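Side-chain contacts in YbbR family protein (Desulfitobacterium hafniense, PDB 3LYW), which is of unknown function, the chain here being one all-beta YbbR-type domain cut from a considerably longer protein: residues A[3-8]-A[64-69]; A[25-30]-A[59-64]. All blocks are in the same frame, centred on the assembly; numbering follows the deposited sequence.

Interaction 1: A[3-8]-A[64-69]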
# COMPACT_ATOMS: atom_id res chain seq x y z
N PRO A 3 6.79 -5.74 15.61
CA PRO A 3 6.78 -4.30 15.34
C PRO A 3 5.56 -3.75 14.60
O PRO A 3 5.00 -4.41 13.73
CB PRO A 3 8.06 -4.11 14.54
CG PRO A 3 8.15 -5.38 13.75
CD PRO A 3 7.81 -6.42 14.79
N THR A 4 5.15 -2.55 14.99
CA THR A 4 4.03 -1.88 14.34
C THR A 4 4.74 -0.91 13.42
O THR A 4 5.55 -0.10 13.87
CB THR A 4 3.17 -1.10 15.35
OG1 THR A 4 2.47 -2.03 16.18
CG2 THR A 4 2.16 -0.23 14.62
N LEU A 5 4.46 -1.00 12.13
CA LEU A 5 5.12 -0.16 11.15
C LEU A 5 4.21 0.88 10.51
O LEU A 5 3.00 0.71 10.45
CB LEU A 5 5.72 -1.04 10.04
CG LEU A 5 6.39 -2.32 10.56
CD1 LEU A 5 6.82 -3.18 9.38
CD2 LEU A 5 7.55 -1.96 11.44
N THR A 6 4.83 1.95 10.03
CA THR A 6 4.13 3.02 9.33
C THR A 6 4.79 3.05 7.96
O THR A 6 5.94 3.48 7.82
CB THR A 6 4.32 4.36 10.03
OG1 THR A 6 3.82 4.26 11.36
CG2 THR A 6 3.57 5.47 9.28
N LEU A 7 4.07 2.57 6.95
CA LEU A 7 4.62 2.50 5.60
C LEU A 7 3.93 3.47 4.66
O LEU A 7 2.76 3.82 4.86
CB LEU A 7 4.45 1.08 5.05
CG LEU A 7 4.90 -0.05 5.97
CD1 LEU A 7 4.48 -1.37 5.36
CD2 LEU A 7 6.39 0.02 6.20
N SER A 8 4.66 3.93 3.65
CA SER A 8 4.06 4.82 2.68
C SER A 8 3.33 3.91 1.68
O SER A 8 3.71 2.74 1.50
CB SER A 8 5.14 5.65 1.98
OG SER A 8 6.13 4.82 1.43
N GLU A 64 3.96 -5.36 0.84
CA GLU A 64 5.00 -6.12 0.14
C GLU A 64 5.54 -7.13 1.15
O GLU A 64 5.66 -6.83 2.33
CB GLU A 64 6.12 -5.20 -0.34
CG GLU A 64 5.61 -3.99 -1.11
CD GLU A 64 6.74 -3.16 -1.69
OE1 GLU A 64 7.72 -2.89 -0.95
OE2 GLU A 64 6.66 -2.75 -2.87
N PRO A 65 5.86 -8.36 0.70
CA PRO A 65 6.39 -9.40 1.58
C PRO A 65 7.61 -8.93 2.38
O PRO A 65 8.51 -8.28 1.85
CB PRO A 65 6.75 -10.52 0.60
CG PRO A 65 5.69 -10.39 -0.45
CD PRO A 65 5.64 -8.88 -0.66
N ILE A 66 7.63 -9.25 3.67
CA ILE A 66 8.74 -8.89 4.55
C ILE A 66 9.28 -10.17 5.18
O ILE A 66 8.55 -10.89 5.85
CB ILE A 66 8.28 -7.97 5.70
CG1 ILE A 66 7.65 -6.70 5.14
CG2 ILE A 66 9.47 -7.62 6.59
CD1 ILE A 66 7.02 -5.83 6.21
N PRO A 67 10.57 -10.46 4.98
CA PRO A 67 11.16 -11.68 5.56
C PRO A 67 10.94 -11.84 7.07
O PRO A 67 11.10 -10.89 7.84
CB PRO A 67 12.63 -11.55 5.20
CG PRO A 67 12.59 -10.81 3.90
CD PRO A 67 11.56 -9.74 4.17
N ASN A 68 10.56 -13.04 7.47
CA ASN A 68 10.35 -13.39 8.87
C ASN A 68 9.28 -12.55 9.55
O ASN A 68 9.26 -12.46 10.77
CB ASN A 68 11.66 -13.26 9.64
CG ASN A 68 12.82 -13.92 8.93
OD1 ASN A 68 13.57 -13.26 8.21
ND2 ASN A 68 12.96 -15.23 9.11
N ILE A 69 8.39 -11.96 8.77
CA ILE A 69 7.32 -11.14 9.32
C ILE A 69 5.97 -11.49 8.71
O ILE A 69 5.85 -11.62 7.50
CB ILE A 69 7.59 -9.64 9.07
CG1 ILE A 69 8.80 -9.18 9.88
CG2 ILE A 69 6.36 -8.84 9.42
CD1 ILE A 69 8.58 -9.21 11.38
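L5 and I66 meet tip to tip: one delta methyl of the leucine faces the terminal methyl of the isoleucine, with L5 CD1 and I66 CD1 4.1 Å apart. Both side chains leave the backbone toward the opposite segment and are nearly fully extended at the second torsion (chi2 174° in L5, 173° in I66), which carries each methyl out to the end of its reach. The touch is therefore a narrow one, end against end, and both residues are buried.

A looser contact flanks it. The P3 ring meets the end of I69 through CD, with P3 CD 4.5 Å from I69 CD1, at the limit of contact. Here the isoleucine is bent, because chi2 of -67° folds CD1 back instead of extending it. The backbones themselves stay well apart: the closest alpha carbons, P3 CA and I69 CA, are 9.1 Å from each other, and no hydrogen bond crosses the gap.

A type II beta turn from I66 to I69, closed by the bond from I69 N to I66 O (3.1 Å), joins the two isoleucines, and both side chains leave it toward segment 3-8. P67 and N68 occupy its corners, N68 with the positive phi expected at the third position, and the carbonyl of P67 accepts a hydrogen bond from the side-chain amide of N35.

The turn closes the loop between strands 55-63 and 69-85, and its two isoleucines pack against P3 and L5 at the beginning of strand 4-12. I66 also packs on L43, ahead of strand 44-48, while I69 touches T31 of strand 26-33.

Interaction 2: A[25-30]-A[59-64]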
# COMPACT_ATOMS: atom_id res chain seq x y z
N PRO A 25 -2.47 8.02 1.32
CA PRO A 25 -2.24 8.09 2.76
C PRO A 25 -1.19 7.09 3.20
O PRO A 25 -0.80 6.22 2.42
CB PRO A 25 -3.62 7.79 3.34
CG PRO A 25 -4.14 6.79 2.35
CD PRO A 25 -3.78 7.41 1.03
N SER A 26 -0.71 7.24 4.43
CA SER A 26 0.27 6.32 4.97
C SER A 26 -0.54 5.15 5.52
O SER A 26 -1.75 5.26 5.68
CB SER A 26 1.07 6.98 6.10
OG SER A 26 0.22 7.44 7.14
N VAL A 27 0.13 4.05 5.79
CA VAL A 27 -0.53 2.85 6.28
C VAL A 27 0.14 2.33 7.56
O VAL A 27 1.37 2.28 7.64
CB VAL A 27 -0.46 1.74 5.22
CG1 VAL A 27 -1.10 0.47 5.75
CG2 VAL A 27 -1.17 2.19 3.95
N ARG A 28 -0.67 1.94 8.54
CA ARG A 28 -0.14 1.39 9.79
C ARG A 28 -0.31 -0.13 9.73
O ARG A 28 -1.41 -0.62 9.46
CB ARG A 28 -0.89 1.95 10.99
CG ARG A 28 -0.66 3.42 11.20
CD ARG A 28 0.27 3.69 12.36
NE ARG A 28 -0.47 4.14 13.53
CZ ARG A 28 0.08 4.74 14.58
NH1 ARG A 28 1.38 4.97 14.61
NH2 ARG A 28 -0.69 5.13 15.60
N VAL A 29 0.77 -0.86 10.00
CA VAL A 29 0.74 -2.31 9.94
C VAL A 29 1.20 -2.97 11.23
O VAL A 29 2.25 -2.65 11.77
CB VAL A 29 1.64 -2.82 8.78
CG1 VAL A 29 1.63 -4.34 8.73
CG2 VAL A 29 1.17 -2.23 7.45
N LYS A 30 0.38 -3.89 11.74
CA LYS A 30 0.70 -4.65 12.94
C LYS A 30 1.25 -5.96 12.42
O LYS A 30 0.74 -6.51 11.44
CB LYS A 30 -0.54 -4.89 13.79
CG LYS A 30 -1.07 -3.64 14.45
CD LYS A 30 -2.18 -3.96 15.44
CE LYS A 30 -2.75 -2.70 16.07
NZ LYS A 30 -3.93 -3.02 16.92
N TYR A 59 -9.66 0.57 -3.37
CA TYR A 59 -8.63 -0.43 -3.57
C TYR A 59 -8.20 -1.01 -2.24
O TYR A 59 -8.07 -0.30 -1.24
CB TYR A 59 -7.43 0.19 -4.29
CG TYR A 59 -7.77 0.74 -5.66
CD1 TYR A 59 -7.81 -0.10 -6.78
CD2 TYR A 59 -8.06 2.09 -5.84
CE1 TYR A 59 -8.13 0.40 -8.04
CE2 TYR A 59 -8.39 2.60 -7.10
CZ TYR A 59 -8.42 1.75 -8.19
OH TYR A 59 -8.73 2.25 -9.43
N GLU A 60 -7.98 -2.32 -2.22
CA GLU A 60 -7.54 -3.02 -1.03
C GLU A 60 -6.05 -2.76 -0.81
O GLU A 60 -5.25 -2.92 -1.72
CB GLU A 60 -7.75 -4.52 -1.20
CG GLU A 60 -7.38 -5.33 0.02
CD GLU A 60 -7.23 -6.81 -0.31
OE1 GLU A 60 -8.07 -7.34 -1.07
OE2 GLU A 60 -6.28 -7.45 0.20
N VAL A 61 -5.70 -2.37 0.41
CA VAL A 61 -4.31 -2.09 0.73
C VAL A 61 -3.62 -3.41 1.03
O VAL A 61 -4.13 -4.24 1.78
CB VAL A 61 -4.19 -1.16 1.96
CG1 VAL A 61 -2.71 -0.86 2.25
CG2 VAL A 61 -4.97 0.10 1.73
N LYS A 62 -2.46 -3.62 0.41
CA LYS A 62 -1.69 -4.83 0.63
C LYS A 62 -0.28 -4.45 1.05
O LYS A 62 0.12 -3.30 0.91
CB LYS A 62 -1.64 -5.63 -0.67
CG LYS A 62 -3.03 -5.97 -1.22
CD LYS A 62 -2.97 -6.34 -2.69
CE LYS A 62 -4.36 -6.56 -3.27
NZ LYS A 62 -4.35 -6.60 -4.76
N VAL A 63 0.49 -5.41 1.56
CA VAL A 63 1.85 -5.12 1.99
C VAL A 63 2.87 -5.98 1.26
O VAL A 63 2.68 -7.18 1.09
CB VAL A 63 2.01 -5.33 3.51
CG1 VAL A 63 3.44 -5.11 3.93
CG2 VAL A 63 1.09 -4.38 4.26
N GLU A 64 3.96 -5.36 0.84
CA GLU A 64 5.00 -6.12 0.14
C GLU A 64 5.54 -7.13 1.15
O GLU A 64 5.66 -6.83 2.33
CB GLU A 64 6.12 -5.20 -0.34
CG GLU A 64 5.61 -3.99 -1.11
CD GLU A 64 6.74 -3.16 -1.69
OE1 GLU A 64 7.72 -2.89 -0.95
OE2 GLU A 64 6.66 -2.75 -2.87
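V27, V29, V61 and V63 all share one rotamer, with CG1 anti to the backbone N (chi1 177° to 179° in three of them, -178° in V61) and CG2 anti to the carbonyl carbon, the branch by which V27 and V29 make their closest contacts; all four CB atoms point across the gap between the segments. The setting is a curled, barrel-like mixed sheet: strands 26-33 and 55-63 are not paired with each other, and their valines meet across its interior through side chains alone.

Both valines of strand 26-33 lead with CG2, but V61 answers with CG1 and V63 with CG2. V27 and V61 come tip to tip, the single methyl V61 CG1 nestling against both branches of V27, 3.8 Å from V27 CG2 and 4.1 Å from V27 CG1. V29 and V63 instead slide past each other in opposite directions. With alpha carbons more than 8 Å apart in each pair, the methyls span the space between the backbones, and the contact is entirely apolar.

Other strands add to the lining. I74, I71 and V79 of strand 69-85 touch V27, V29 and V61 respectively, A45 of strand 44-48 meets V27, and from strand 4-12 L7 packs on V29 and V63 and L9 on V61. In the sliding pair, the meeting atoms are V29 CG2 and V63 CG2, 3.8 Å apart.

The centres of interactions 1 and 2 lie about 9 Å apart; both contacts reach the same curled sheet, in which strands 4-12 and 26-33 are antiparallel neighbours. Backbone bonds tie them directly: V29 N to L5 O and V27 N to L7 O, both 2.8 Å and probable hydrogen bonds. Along the chain, interaction 2 is nested within the span closed by interaction 1, and E64 belongs to both. Interaction 2 is buried near the centre of the chain, whereas the centre of interaction 1 is about 11 Å from the chain centre and partly buried. Together they probably extend one apolar interior toward the turn before strand 69-85, since L7 of segment 3-8 also packs on V29 and V63.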